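Local coordinates for thiol peroxidase (Mycobacterium tuberculosis, PDB 1XVQ), which probably reduces hydrogen peroxide and organic hydroperoxides to water and alcohols, drawing electrons from thioredoxin and so protecting the cell from oxidative stress, at residues Phe111-Tyr115 against Gly116-Ala120; Glu153-Tyr156 against Glu157-Leu160. One frame throughout, in Å; residues are numbered along the deposited sequence.

Interaction 1 of 2, residues Phe111-Tyr115 against Gly116-Ala120; sequences FGEDY and GVTIA
Gly112 O takes two backbone N-H groups from the chain that leaves helix 111-114, one from Val117 N at 2.8 Å and one from Thr118 N at 3.2 Å, while Gly116, at phi 62°, reverses the chain between the helix end and these two donors. The two donors approach differently: Val117 N lies in the carbonyl plane, whereas Thr118 N sits well above it. A third bond, weak and 3.2 Å long, runs from Gly116 N to Glu113 O. Among the side chains, the polar pairing is Thr118 with Glu113. The hydroxyl Thr118 OG1 donates to Glu113 OE1 over 2.8 Å and meets the carboxylate from above its plane. Glu113 gets there by folding at its second torsion (chi2 66°), which brings the carboxylate back alongside the helix although its CB starts out away from the exit loop. Positive phi at Gly116, the first residue to leave helical backbone angles, with two bonds back into the last turn, makes this a Schellman motif, a common way of ending a helix; here it leads from helix 111-114 into the loop before strand 131-135. The remaining side-chain contact is apolar. Val117 CG2 touches both Phe111 and Tyr115, 4.1 Å from Phe111 CE1 and 4.1 Å from Tyr115 CB, meeting the phenylalanine ring at an oblique angle. The same methyl packs against the bare backbone of Gly112, 3.9 Å from Gly112 CA. One helical turn apart, the Phe111 and Tyr115 rings overlap near their rims. Both reach Leu49 of strand 47-51, and Tyr115 also touches Val133 and Ile135 of strand 131-135 while its hydroxyl is hydrogen-bonded to Pro25 O. Val117 rests on Ala131, bringing the helix end and its exit loop onto the central sheet.

Interaction 2 of 2, residues Glu153-Tyr156 against Glu157-Leu160; sequences EPNY and EAAL
Asn155 caps the helix that follows it: its OD1 accepts from Ala158 N at 3.0 Å, with a nearly straight N-H...O angle of 166°. The amide nitrogen lies above the plane of the side-chain carbonyl. With CG swung away from the backbone N (chi1 -171°), the amide group folds forward over the first turn, which brings OD1 to Ala158 N, one of the first-turn N-H groups that lack a preceding helical carbonyl. The backbone bonds take over from there. Leu160 N binds Tyr156 O at 3.0 Å, a regular first-turn bond, whereas the one from Ala159 N to Asn155 O is weak at 3.4 Å. Just upstream, Asn155 is the centre of an inverse gamma turn, closed by a weak bond from Tyr156 N to Pro154 O; that carbonyl oxygen also lies over one face of the Tyr156 ring, toward its rim. Van der Waals contacts fill in around the cap. Ala158 CB packs against the flat amide, 3.6 Å from Asn155 CG, and Leu160 CG comes within 3.2 Å of Tyr156 O, the same oxygen that accepts from Leu160 N. The Tyr156 side chain lies about 10 Å from that of Cys60, the predicted peroxidatic cysteine, and its hydroxyl is hydrogen-bonded to Arg130 NH2. The helix start packs on the sheet and on helix 62-73: Ala158 and Ala159 lie against Tyr143 of strand 141-146, where Glu145 OE1 also receives Asn155 N, Tyr156 and Ala159 against Ile132 of strand 131-135, and Tyr156 and Leu160 against Phe67 of the helix.

Followed from the N terminus, the chain reaches interaction 1 first: a helix end and its exit, closed locally as the path heads toward strand 131-135. That strand and its antiparallel partner 141-146 separate it from interaction 2, where a loop gives way to helix 156-165. The two contacts are in series, neither nested nor crossing. The centres of interactions 1 and 2 are 20 Å apart; the nearest atoms of the two are about 12 Å apart, without touching. They share strand 131-135 as a neighbour, residues 111-120 joining it with strand 47-51 and residues 153-160 with strand 141-146 and helix 62-73. Together they illustrate a helix stopped and a helix started within one thioredoxin-fold domain.

Interaction 1 of 2, residues Phe111-Tyr115 against Gly116-Ala120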
loop_
_atom_site.group_PDB
_atom_site.type_symbol
_atom_site.label_atom_id
_atom_site.label_comp_id
_atom_site.label_asym_id
_atom_site.label_seq_id
_atom_site.Cartn_x
_atom_site.Cartn_y
_atom_site.Cartn_z
ATOM N N PHE A 111 -1.719 9.478 -5.217
ATOM C CA PHE A 111 -0.906 8.475 -4.523
ATOM C C PHE A 111 -0.261 7.434 -5.452
ATOM O O PHE A 111 0.939 7.195 -5.372
ATOM C CB PHE A 111 -1.750 7.741 -3.462
ATOM C CG PHE A 111 -0.982 6.670 -2.716
ATOM C CD1 PHE A 111 -0.895 5.357 -3.221
ATOM C CD2 PHE A 111 -0.319 6.976 -1.541
ATOM C CE1 PHE A 111 -0.153 4.369 -2.562
ATOM C CE2 PHE A 111 0.435 5.997 -0.860
ATOM C CZ PHE A 111 0.521 4.683 -1.371
ATOM N N GLY A 112 -1.045 6.815 -6.330
ATOM C CA GLY A 112 -0.488 5.787 -7.213
ATOM C C GLY A 112 0.660 6.231 -8.110
ATOM O O GLY A 112 1.600 5.471 -8.331
ATOM N N GLU A 113 0.594 7.469 -8.605
ATOM C CA GLU A 113 1.654 7.993 -9.467
ATOM C C GLU A 113 2.841 8.492 -8.652
ATOM O O GLU A 113 4.009 8.276 -9.029
ATOM C CB GLU A 113 1.099 9.126 -10.341
ATOM C CG GLU A 113 -0.011 8.652 -11.323
ATOM C CD GLU A 113 -1.309 8.168 -10.662
ATOM O OE1 GLU A 113 -1.821 7.093 -11.075
ATOM O OE2 GLU A 113 -1.847 8.843 -9.756
ATOM N N ASP A 114 2.544 9.145 -7.530
ATOM C CA ASP A 114 3.596 9.668 -6.656
ATOM C C ASP A 114 4.421 8.557 -6.037
ATOM O O ASP A 114 5.625 8.749 -5.804
ATOM C CB ASP A 114 3.013 10.542 -5.553
ATOM C CG ASP A 114 2.260 11.734 -6.100
ATOM O OD1 ASP A 114 2.524 12.139 -7.265
ATOM O OD2 ASP A 114 1.409 12.259 -5.362
ATOM N N TYR A 115 3.789 7.407 -5.774
ATOM C CA TYR A 115 4.497 6.287 -5.218
ATOM C C TYR A 115 4.951 5.264 -6.266
ATOM O O TYR A 115 5.541 4.240 -5.915
ATOM C CB TYR A 115 3.651 5.600 -4.131
ATOM C CG TYR A 115 3.790 6.300 -2.788
ATOM C CD1 TYR A 115 3.228 7.556 -2.575
ATOM C CD2 TYR A 115 4.564 5.739 -1.774
ATOM C CE1 TYR A 115 3.453 8.238 -1.364
ATOM C CE2 TYR A 115 4.801 6.413 -0.574
ATOM C CZ TYR A 115 4.240 7.658 -0.384
ATOM O OH TYR A 115 4.486 8.341 0.814
ATOM N N GLY A 116 4.676 5.567 -7.532
ATOM C CA GLY A 116 5.079 4.693 -8.627
ATOM C C GLY A 116 4.464 3.301 -8.593
ATOM O O GLY A 116 5.095 2.337 -9.027
ATOM N N VAL A 117 3.247 3.172 -8.079
ATOM C CA VAL A 117 2.632 1.850 -7.994
ATOM C C VAL A 117 1.411 1.616 -8.872
ATOM O O VAL A 117 0.915 0.502 -8.939
ATOM C CB VAL A 117 2.239 1.460 -6.519
ATOM C CG1 VAL A 117 3.478 1.184 -5.678
ATOM C CG2 VAL A 117 1.395 2.593 -5.888
ATOM N N THR A 118 0.934 2.625 -9.574
ATOM C CA THR A 118 -0.233 2.414 -10.435
ATOM C C THR A 118 0.170 1.447 -11.550
ATOM O O THR A 118 1.224 1.627 -12.149
ATOM C CB THR A 118 -0.703 3.735 -11.069
ATOM O OG1 THR A 118 -1.059 4.641 -10.028
ATOM C CG2 THR A 118 -1.957 3.529 -11.957
ATOM N N ILE A 119 -0.650 0.424 -11.792
ATOM C CA ILE A 119 -0.375 -0.552 -12.866
ATOM C C ILE A 119 -0.594 0.131 -14.218
ATOM O O ILE A 119 -1.620 0.762 -14.428
ATOM C CB ILE A 119 -1.295 -1.775 -12.721
ATOM C CG1 ILE A 119 -0.953 -2.523 -11.426
ATOM C CG2 ILE A 119 -1.152 -2.691 -13.978
ATOM C CD1 ILE A 119 -2.057 -3.452 -10.935
ATOM N N ALA A 120 0.370 -0.011 -15.142
ATOM C CA ALA A 120 0.316 0.708 -16.418
ATOM C C ALA A 120 -0.395 0.040 -17.580
ATOM O O ALA A 120 -0.843 0.719 -18.513
ATOM C CB ALA A 120 1.768 1.074 -16.859
#

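Interaction 2 of 2, residues Glu153-Tyr156 against Glu157-Leu160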
loop_
_atom_site.group_PDB
_atom_site.type_symbol
_atom_site.label_atom_id
_atom_site.label_comp_id
_atom_site.label_asym_id
_atom_site.label_seq_id
_atom_site.Cartn_x
_atom_site.Cartn_y
_atom_site.Cartn_z
ATOM N N GLU A 153 3.981 -13.690 -3.259
ATOM C CA GLU A 153 3.577 -13.138 -1.969
ATOM C C GLU A 153 4.655 -12.142 -1.512
ATOM O O GLU A 153 5.847 -12.379 -1.695
ATOM C CB GLU A 153 3.416 -14.260 -0.944
ATOM C CG GLU A 153 2.182 -14.115 -0.057
ATOM C CD GLU A 153 2.269 -14.980 1.188
ATOM O OE1 GLU A 153 3.272 -14.849 1.926
ATOM O OE2 GLU A 153 1.346 -15.786 1.437
ATOM N N PRO A 154 4.249 -11.026 -0.890
ATOM C CA PRO A 154 5.238 -10.038 -0.445
ATOM C C PRO A 154 6.188 -10.602 0.609
ATOM O O PRO A 154 5.844 -11.536 1.330
ATOM C CB PRO A 154 4.369 -8.925 0.134
ATOM C CG PRO A 154 2.997 -9.172 -0.483
ATOM C CD PRO A 154 2.919 -10.653 -0.393
ATOM N N ASN A 155 7.380 -10.028 0.702
ATOM C CA ASN A 155 8.343 -10.479 1.701
ATOM C C ASN A 155 7.971 -9.804 3.020
ATOM O O ASN A 155 8.502 -8.756 3.355
ATOM C CB ASN A 155 9.753 -10.061 1.301
ATOM C CG ASN A 155 10.811 -10.678 2.191
ATOM O OD1 ASN A 155 10.540 -11.053 3.339
ATOM N ND2 ASN A 155 12.026 -10.778 1.672
ATOM N N TYR A 156 7.057 -10.404 3.765
ATOM C CA TYR A 156 6.621 -9.824 5.029
ATOM C C TYR A 156 7.712 -9.753 6.084
ATOM O O TYR A 156 7.743 -8.829 6.899
ATOM C CB TYR A 156 5.432 -10.612 5.582
ATOM C CG TYR A 156 4.193 -10.525 4.711
ATOM C CD1 TYR A 156 3.618 -9.288 4.413
ATOM C CD2 TYR A 156 3.595 -11.676 4.188
ATOM C CE1 TYR A 156 2.484 -9.195 3.622
ATOM C CE2 TYR A 156 2.452 -11.599 3.386
ATOM C CZ TYR A 156 1.906 -10.352 3.109
ATOM O OH TYR A 156 0.784 -10.258 2.319
ATOM N N GLU A 157 8.597 -10.743 6.077
ATOM C CA GLU A 157 9.667 -10.789 7.067
ATOM C C GLU A 157 10.596 -9.589 6.971
ATOM O O GLU A 157 10.934 -8.966 7.997
ATOM C CB GLU A 157 10.465 -12.084 6.904
ATOM C CG GLU A 157 11.512 -12.312 7.966
ATOM C CD GLU A 157 12.211 -13.659 7.814
ATOM O OE1 GLU A 157 13.087 -13.967 8.649
ATOM O OE2 GLU A 157 11.877 -14.410 6.868
ATOM N N ALA A 158 11.014 -9.264 5.749
ATOM C CA ALA A 158 11.919 -8.129 5.533
ATOM C C ALA A 158 11.239 -6.814 5.896
ATOM O O ALA A 158 11.863 -5.938 6.478
ATOM C CB ALA A 158 12.374 -8.088 4.092
ATOM N N ALA A 159 9.963 -6.675 5.548
ATOM C CA ALA A 159 9.209 -5.446 5.875
ATOM C C ALA A 159 9.126 -5.273 7.391
ATOM O O ALA A 159 9.278 -4.170 7.915
ATOM C CB ALA A 159 7.781 -5.502 5.283
ATOM N N LEU A 160 8.900 -6.380 8.103
ATOM C CA LEU A 160 8.815 -6.321 9.563
ATOM C C LEU A 160 10.156 -5.937 10.188
ATOM O O LEU A 160 10.188 -5.201 11.177
ATOM C CB LEU A 160 8.294 -7.653 10.114
ATOM C CG LEU A 160 6.799 -7.928 9.839
ATOM C CD1 LEU A 160 6.413 -9.293 10.392
ATOM C CD2 LEU A 160 5.928 -6.860 10.506
#